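Local coordinates for protein putative antibiotic biosynthesis monooxygenase (PDB 3KKF) that is a putative antibiotic biosynthesis monooxygenase of the dimeric alpha-beta barrel type that binds calcium and whose substrate is not known, at residues Pro38-Val46 with Val55-Asp63; Tyr22-Ser33 with His75-Met86. One frame throughout, in Å; residues are numbered along the deposited sequence. Where two conformers were deposited one is given.

Contact 1. Residues Pro38-Val46 with Val55-Asp63. With CA (calcium ion), chain C.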
# COMPACT_ATOMS: atom_id res chain seq x y z
N PRO A 38 -13.35 12.08 8.93
CA PRO A 38 -14.04 10.85 8.61
C PRO A 38 -13.83 10.35 7.15
O PRO A 38 -13.90 9.15 6.91
CB PRO A 38 -15.52 11.20 8.86
CG PRO A 38 -15.46 12.28 9.86
CD PRO A 38 -14.28 13.09 9.47
N GLY A 39 -13.54 11.27 6.24
CA GLY A 39 -13.29 10.97 4.84
C GLY A 39 -11.90 10.47 4.52
O GLY A 39 -11.64 10.07 3.40
N VAL A 40 -10.99 10.52 5.49
CA VAL A 40 -9.64 9.92 5.33
C VAL A 40 -9.79 8.50 5.88
O VAL A 40 -9.93 8.30 7.11
CB VAL A 40 -8.53 10.70 6.05
CG1 VAL A 40 -7.21 9.91 6.02
CG2 VAL A 40 -8.36 12.11 5.45
N LEU A 41 -9.80 7.50 4.99
CA LEU A 41 -10.03 6.11 5.38
C LEU A 41 -8.74 5.41 5.79
O LEU A 41 -8.74 4.61 6.73
CB LEU A 41 -10.81 5.35 4.30
CG LEU A 41 -12.14 6.01 3.86
CD1 LEU A 41 -12.84 5.17 2.81
CD2 LEU A 41 -13.08 6.25 5.03
N VAL A 42 -7.64 5.70 5.08
CA VAL A 42 -6.32 5.29 5.58
C VAL A 42 -5.24 6.12 4.91
O VAL A 42 -5.38 6.53 3.76
CB VAL A 42 -6.02 3.74 5.37
CG1 VAL A 42 -5.45 3.43 3.95
CG2 VAL A 42 -5.09 3.19 6.47
N LEU A 43 -4.17 6.35 5.66
CA LEU A 43 -2.90 6.90 5.16
C LEU A 43 -1.90 5.91 5.77
O LEU A 43 -1.49 6.05 6.94
CB LEU A 43 -2.63 8.33 5.61
CG LEU A 43 -3.65 9.36 5.12
CD1 LEU A 43 -3.52 10.71 5.84
CD2 LEU A 43 -3.57 9.53 3.58
N TYR A 44 -1.56 4.86 5.03
CA TYR A 44 -0.70 3.78 5.51
C TYR A 44 0.70 3.94 4.91
O TYR A 44 0.95 3.56 3.76
CB TYR A 44 -1.30 2.39 5.20
CG TYR A 44 -0.61 1.27 5.96
CD1 TYR A 44 -1.04 0.88 7.23
CD2 TYR A 44 0.49 0.62 5.42
CE1 TYR A 44 -0.40 -0.16 7.93
CE2 TYR A 44 1.13 -0.40 6.12
CZ TYR A 44 0.68 -0.78 7.35
OH TYR A 44 1.33 -1.80 7.99
N ALA A 45 1.60 4.56 5.68
CA ALA A 45 2.96 4.85 5.24
C ALA A 45 3.92 3.76 5.65
O ALA A 45 3.83 3.25 6.76
CB ALA A 45 3.42 6.22 5.82
N VAL A 46 4.81 3.39 4.73
CA VAL A 46 5.88 2.44 5.01
C VAL A 46 7.20 2.98 4.46
O VAL A 46 7.23 3.74 3.48
CB VAL A 46 5.61 1.04 4.38
CG1 VAL A 46 4.25 0.49 4.81
CG2 VAL A 46 5.71 1.08 2.83
N VAL A 55 9.84 6.33 1.07
CA VAL A 55 8.59 6.09 1.74
C VAL A 55 7.44 5.95 0.70
O VAL A 55 7.36 6.72 -0.27
CB VAL A 55 8.28 7.26 2.73
CG1 VAL A 55 6.82 7.21 3.25
CG2 VAL A 55 9.31 7.26 3.89
N THR A 56 6.58 4.96 0.89
CA THR A 56 5.39 4.78 0.08
C THR A 56 4.19 4.90 0.99
O THR A 56 4.18 4.29 2.09
CB THR A 56 5.38 3.43 -0.64
OG1 THR A 56 6.38 3.42 -1.64
CG2 THR A 56 4.03 3.16 -1.35
N ILE A 57 3.19 5.68 0.59
CA ILE A 57 1.97 5.80 1.36
C ILE A 57 0.78 5.30 0.53
O ILE A 57 0.54 5.80 -0.58
CB ILE A 57 1.69 7.28 1.80
CG1 ILE A 57 2.94 7.93 2.41
CG2 ILE A 57 0.50 7.33 2.80
CD1 ILE A 57 2.73 9.33 2.85
N LEU A 58 0.05 4.33 1.07
CA LEU A 58 -1.24 3.93 0.50
C LEU A 58 -2.28 4.88 1.10
O LEU A 58 -2.47 4.97 2.30
CB LEU A 58 -1.59 2.49 0.87
CG LEU A 58 -3.00 2.02 0.44
CD1 LEU A 58 -3.26 2.06 -1.09
CD2 LEU A 58 -3.27 0.62 0.98
N GLU A 59 -2.90 5.64 0.22
CA GLU A 59 -3.91 6.67 0.57
C GLU A 59 -5.27 6.24 0.10
O GLU A 59 -5.42 5.93 -1.08
CB GLU A 59 -3.61 7.99 -0.14
CG GLU A 59 -2.21 8.53 -0.03
CD GLU A 59 -2.00 9.69 -1.03
OE1 GLU A 59 -2.51 10.81 -0.80
OE2 GLU A 59 -1.34 9.46 -2.08
N ILE A 60 -6.25 6.21 1.00
CA ILE A 60 -7.63 5.90 0.59
C ILE A 60 -8.53 6.99 1.20
O ILE A 60 -8.55 7.17 2.45
CB ILE A 60 -8.11 4.50 1.04
CG1 ILE A 60 -7.18 3.40 0.52
CG2 ILE A 60 -9.55 4.29 0.57
CD1 ILE A 60 -7.50 1.98 1.05
N TYR A 61 -9.19 7.75 0.33
CA TYR A 61 -10.12 8.79 0.72
C TYR A 61 -11.52 8.35 0.33
O TYR A 61 -11.71 7.64 -0.67
CB TYR A 61 -9.79 10.13 0.03
CG TYR A 61 -8.37 10.57 0.24
CD1 TYR A 61 -8.01 11.30 1.36
CD2 TYR A 61 -7.35 10.22 -0.65
CE1 TYR A 61 -6.69 11.69 1.58
CE2 TYR A 61 -6.05 10.61 -0.46
CZ TYR A 61 -5.71 11.33 0.67
OH TYR A 61 -4.42 11.71 0.89
N ALA A 62 -12.53 8.76 1.09
CA ALA A 62 -13.91 8.36 0.79
C ALA A 62 -14.36 8.78 -0.61
O ALA A 62 -15.15 8.08 -1.25
CB ALA A 62 -14.87 8.95 1.82
N ASP A 63 -13.86 9.91 -1.07
CA ASP A 63 -14.18 10.47 -2.40
C ASP A 63 -13.22 11.64 -2.66
O ASP A 63 -12.39 11.98 -1.76
CB ASP A 63 -15.66 10.88 -2.50
CG ASP A 63 -16.13 11.75 -1.36
OD1 ASP A 63 -15.36 12.58 -0.84
OD2 ASP A 63 -17.33 11.63 -0.98
CA CA C . -16.62 6.28 -1.09
O HOH W 1 -18.06 8.05 -0.39
O HOH W 2 -16.67 5.81 1.25

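Contact 2. Residues Tyr22-Ser33 with His75-Met86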
# COMPACT_ATOMS: atom_id res chain seq x y z
N TYR A 22 11.48 14.71 8.95
CA TYR A 22 10.42 14.38 8.03
C TYR A 22 9.43 13.40 8.67
O TYR A 22 8.22 13.62 8.66
CB TYR A 22 11.00 13.79 6.74
CG TYR A 22 9.89 13.34 5.86
CD1 TYR A 22 9.16 14.25 5.08
CD2 TYR A 22 9.46 12.00 5.86
CE1 TYR A 22 8.07 13.83 4.28
CE2 TYR A 22 8.38 11.58 5.08
CZ TYR A 22 7.68 12.51 4.31
OH TYR A 22 6.60 12.07 3.56
N ASN A 23 9.95 12.32 9.25
CA ASN A 23 9.08 11.32 9.89
C ASN A 23 8.27 11.90 11.03
O ASN A 23 7.10 11.52 11.22
CB ASN A 23 9.89 10.10 10.35
CG ASN A 23 10.22 9.18 9.18
OD1 ASN A 23 9.37 8.95 8.25
ND2 ASN A 23 11.40 8.61 9.22
N ALA A 24 8.86 12.82 11.79
CA ALA A 24 8.12 13.47 12.86
C ALA A 24 6.92 14.25 12.30
O ALA A 24 5.80 14.13 12.82
CB ALA A 24 9.04 14.40 13.68
N TYR A 25 7.14 15.04 11.25
CA TYR A 25 6.05 15.77 10.63
C TYR A 25 5.01 14.82 10.04
O TYR A 25 3.80 15.03 10.20
CB TYR A 25 6.55 16.70 9.51
CG TYR A 25 7.10 18.06 9.91
CD1 TYR A 25 6.25 19.10 10.22
CD2 TYR A 25 8.45 18.31 9.90
CE1 TYR A 25 6.75 20.37 10.53
CE2 TYR A 25 8.96 19.57 10.20
CZ TYR A 25 8.10 20.59 10.51
OH TYR A 25 8.59 21.84 10.81
N LEU A 26 5.46 13.80 9.32
CA LEU A 26 4.54 12.88 8.65
C LEU A 26 3.68 12.09 9.62
O LEU A 26 2.46 11.98 9.45
CB LEU A 26 5.31 11.93 7.73
CG LEU A 26 4.43 10.91 6.98
CD1 LEU A 26 3.41 11.58 6.07
CD2 LEU A 26 5.29 9.94 6.16
N LYS A 27 4.30 11.51 10.66
CA LYS A 27 3.56 10.70 11.62
C LYS A 27 2.50 11.52 12.32
O LYS A 27 1.36 11.09 12.47
CB LYS A 27 4.50 10.04 12.64
CG LYS A 27 3.78 9.04 13.55
CD LYS A 27 4.71 8.41 14.62
CE LYS A 27 3.97 7.44 15.48
N GLU A 28 2.85 12.73 12.73
CA GLU A 28 1.89 13.61 13.36
C GLU A 28 0.72 13.92 12.43
O GLU A 28 -0.45 13.86 12.82
CB GLU A 28 2.56 14.92 13.80
CG GLU A 28 1.59 15.99 14.36
CD GLU A 28 2.33 17.22 14.81
OE1 GLU A 28 2.95 17.89 13.97
OE2 GLU A 28 2.31 17.50 16.04
N GLU A 29 1.03 14.25 11.18
CA GLU A 29 -0.03 14.63 10.26
C GLU A 29 -0.97 13.44 9.95
O GLU A 29 -2.18 13.63 9.87
CB GLU A 29 0.55 15.28 9.00
CG GLU A 29 -0.47 16.05 8.15
CD GLU A 29 -1.19 15.21 7.15
OE1 GLU A 29 -0.68 14.12 6.73
OE2 GLU A 29 -2.26 15.67 6.71
N ILE A 30 -0.43 12.25 9.84
CA ILE A 30 -1.27 11.05 9.63
C ILE A 30 -2.14 10.79 10.85
O ILE A 30 -3.34 10.52 10.72
CB ILE A 30 -0.41 9.83 9.26
CG1 ILE A 30 0.17 10.02 7.86
CG2 ILE A 30 -1.24 8.53 9.37
CD1 ILE A 30 1.05 8.87 7.40
N GLU A 31 -1.55 10.88 12.05
CA GLU A 31 -2.32 10.66 13.28
C GLU A 31 -3.47 11.65 13.40
O GLU A 31 -4.61 11.26 13.72
CB GLU A 31 -1.43 10.79 14.51
CG GLU A 31 -0.45 9.64 14.73
CD GLU A 31 0.62 9.95 15.80
OE1 GLU A 31 0.84 11.15 16.12
OE2 GLU A 31 1.26 8.99 16.28
N VAL A 32 -3.20 12.93 13.13
CA VAL A 32 -4.26 13.95 13.21
C VAL A 32 -5.34 13.69 12.15
O VAL A 32 -6.54 13.78 12.43
CB VAL A 32 -3.68 15.41 13.09
CG1 VAL A 32 -4.80 16.44 13.04
CG2 VAL A 32 -2.69 15.71 14.28
N SER A 33 -4.92 13.35 10.93
CA SER A 33 -5.89 13.10 9.84
C SER A 33 -6.80 11.93 10.17
O SER A 33 -8.04 12.02 10.01
CB SER A 33 -5.17 12.82 8.52
OG SER A 33 -4.34 13.89 8.11
N HIS A 75 -3.46 20.88 9.58
CA HIS A 75 -2.47 19.84 9.84
C HIS A 75 -1.75 19.41 8.54
O HIS A 75 -0.55 19.21 8.55
CB HIS A 75 -3.05 18.66 10.63
CG HIS A 75 -4.26 18.03 10.04
ND1 HIS A 75 -5.54 18.50 10.27
CD2 HIS A 75 -4.40 16.94 9.25
CE1 HIS A 75 -6.41 17.72 9.66
NE2 HIS A 75 -5.74 16.76 9.04
N PHE A 76 -2.48 19.27 7.43
CA PHE A 76 -1.81 18.97 6.17
C PHE A 76 -0.86 20.12 5.80
O PHE A 76 0.26 19.88 5.36
CB PHE A 76 -2.81 18.75 5.03
CG PHE A 76 -2.14 18.40 3.74
CD1 PHE A 76 -1.64 17.13 3.54
CD2 PHE A 76 -1.93 19.37 2.77
CE1 PHE A 76 -0.98 16.81 2.38
CE2 PHE A 76 -1.26 19.04 1.59
CZ PHE A 76 -0.79 17.76 1.41
N LYS A 77 -1.30 21.37 5.99
CA LYS A 77 -0.48 22.58 5.70
C LYS A 77 0.85 22.55 6.47
O LYS A 77 1.91 22.87 5.93
CB LYS A 77 -1.27 23.87 6.10
CG LYS A 77 -0.54 25.26 5.85
CD LYS A 77 -1.35 26.45 6.45
CE LYS A 77 -0.89 27.81 5.93
NZ LYS A 77 -1.37 28.07 4.54
N LYS A 78 0.76 22.23 7.75
CA LYS A 78 1.97 22.18 8.60
C LYS A 78 2.97 21.18 8.00
O LYS A 78 4.15 21.47 7.89
CB LYS A 78 1.61 21.76 10.03
CG LYS A 78 2.87 21.57 10.92
CD LYS A 78 2.55 21.19 12.31
CE LYS A 78 3.84 21.00 13.10
NZ LYS A 78 3.61 20.53 14.49
N TYR A 79 2.48 19.99 7.65
CA TYR A 79 3.31 18.96 7.04
C TYR A 79 3.89 19.39 5.69
O TYR A 79 5.09 19.26 5.44
CB TYR A 79 2.48 17.67 6.87
CG TYR A 79 3.04 16.67 5.90
CD1 TYR A 79 4.19 15.96 6.17
CD2 TYR A 79 2.38 16.39 4.72
CE1 TYR A 79 4.71 15.04 5.26
CE2 TYR A 79 2.88 15.46 3.82
CZ TYR A 79 4.05 14.80 4.09
OH TYR A 79 4.55 13.88 3.20
N LYS A 80 3.03 19.88 4.79
CA LYS A 80 3.46 20.26 3.44
C LYS A 80 4.51 21.39 3.49
O LYS A 80 5.55 21.31 2.83
CB LYS A 80 2.21 20.66 2.59
CG LYS A 80 2.49 20.89 1.08
CD LYS A 80 2.81 19.58 0.35
CE LYS A 80 3.00 19.82 -1.17
NZ LYS A 80 3.51 18.64 -1.90
N GLU A 81 4.26 22.42 4.29
CA GLU A 81 5.22 23.55 4.45
C GLU A 81 6.49 23.14 5.21
O GLU A 81 7.62 23.54 4.84
CB GLU A 81 4.53 24.73 5.14
CG GLU A 81 3.43 25.33 4.30
CD GLU A 81 2.73 26.56 4.92
OE1 GLU A 81 2.94 26.89 6.12
OE2 GLU A 81 1.95 27.19 4.17
N GLY A 82 6.32 22.36 6.28
CA GLY A 82 7.44 21.95 7.09
C GLY A 82 8.42 21.07 6.37
O GLY A 82 9.60 21.13 6.64
N THR A 83 7.94 20.25 5.43
CA THR A 83 8.78 19.30 4.71
C THR A 83 9.14 19.67 3.29
O THR A 83 9.82 18.92 2.62
CB THR A 83 8.12 17.88 4.69
OG1 THR A 83 6.94 17.89 3.88
CG2 THR A 83 7.82 17.40 6.09
N LEU A 84 8.72 20.86 2.84
CA LEU A 84 8.95 21.26 1.45
C LEU A 84 10.44 21.15 1.02
O LEU A 84 10.72 20.60 -0.07
CB LEU A 84 8.39 22.68 1.19
CG LEU A 84 8.12 23.04 -0.26
CD1 LEU A 84 6.94 22.24 -0.79
CD2 LEU A 84 7.86 24.53 -0.41
N ASP A 85 11.36 21.60 1.86
CA ASP A 85 12.78 21.55 1.53
C ASP A 85 13.44 20.19 1.74
O ASP A 85 14.65 20.03 1.46
CB ASP A 85 13.53 22.62 2.33
N MSE A 86 12.67 19.19 2.20
CA MSE A 86 13.18 17.85 2.47
C MSE A 86 12.83 16.82 1.40
O MSE A 86 13.39 15.77 1.37
CB MSE A 86 12.58 17.35 3.78
CG MSE A 86 12.77 18.30 4.97
SE MSE A 86 11.95 17.56 6.56
CE MSE A 86 12.14 19.16 7.64

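Contact 1. Residues Pro38-Val46 with Val55-Asp63
Leu43 brings its CD2 methyl obliquely to the phenol end of Tyr61, 3.6 Å from Tyr61 OH, and against the CG of its cross-strand partner Glu59. Tyr61 OH in turn donates to the anti lone pair of Glu59 OE1, at 2.7 Å, while Arg8 and Ser10 of the adjacent strand hold Glu59 OE2; in the conformer described, both oxygens of the buried carboxylate thus have partners. Val40 meets the edge of the Tyr61 ring through CG2. On the other face of the sheet, Val42 CG1 touches Ile60 CD1 at 3.8 Å, its methyl placed between backbone N and carbonyl carbon (chi1 85°). The antiparallel ladder is regular from Val46 to Val42. There Ile60 O accepts from two successive amides, Leu41 N at 2.9 Å and the straighter Val42 N at 3.1 Å, a classic beta bulge that swings Leu41 over Ile60 CG2 and Ala62. Past it, Ala62 N donates to Gly39 O at 2.8 Å, and Ala62 O binds calcium at 2.3 Å, with Gly1, Asn4, Asn5 and two waters among the other ligands. This is the bulged beta hairpin of strands 40-48 and 54-61 in the ferredoxin-like fold of dimeric alpha-beta barrel proteins.

Contact 2. Residues Tyr22-Ser33 with His75-Met86
Glu29 O is gripped by two donors of one residue, Ser33 N and Ser33 OG, which reach it from opposite faces of its plane, the hydroxyl at 2.8 Å. That hydroxyl also lies at the edge of the His75 ring on the facing helix, in an antiparallel helix pair (segment axes 9.2 Å apart, 165°) that covers the sheet of this ferredoxin-like fold. His75 CG occupies the hindered rotamer between backbone N and carbonyl carbon (chi1 55°), which turns the imidazole toward helix 22-33; there Val32 CG1 sits over one face, 3.6 Å from the ring centroid, and Glu37 takes the NE2 hydrogen bond. Glu29 CG packs on Tyr79 CB, and in the conformer described a bend at chi2 carries the carboxylate to Phe76, where OE2 lies in the ring plane at the edge, 3.5 Å from Phe76 CD1. In the middle of the pair, Leu26 CD1 lies alongside the Tyr79 ring. The two tyrosine hydroxyls join there, Tyr22 OH donating to Tyr79 OH at 2.8 Å, with Tyr22 OH in the plane of the Tyr79 ring and the ring planes inclined at 58°. Ile12 of strand 6-14 packs against both tyrosines from the sheet side. Toward solvent, the extended Lys78 reaches across at about a right angle to form a salt bridge with Glu28; Lys78 NZ is 2.8 Å from Glu28 OE1, on its syn side and a little out of the carboxylate plane. Near the far end, Thr83 CG2 touches both Tyr22 CD1 and Tyr25 CB, and the selenium of Met86, a selenomethionine, rests on Tyr22 CB. Beside them the Tyr25 ring spreads flat over Gly82, whose CA stands 3.7 Å above the ring plane, offset toward the rim.

Contact 2 is part of the helical layer that packs on the sheet to which contact 1 belongs, their centres about 14 Å apart. Helix 19-36 bridges them: Ile30 CD1 meets Ala45 CB at 3.9 Å, Ser33 CB meets Leu43 CD1 at 3.8 Å, and Leu26 CD1 meets Ile57 CD1 at 4.0 Å. Acetate is bound near the side chains of Leu43 and Glu29, and hexaethylene glycol near Ile57 and Tyr79; both probably come from the crystallisation liquor but may mark a pocket between the layers. Contact 1 supplies Ala62 to one calcium site, while the Met86 side chain of contact 2 lies about 5 Å from that of Asp15, a ligand of the second. Both contacts touch the second subunit, into which Val46 continues the sheet.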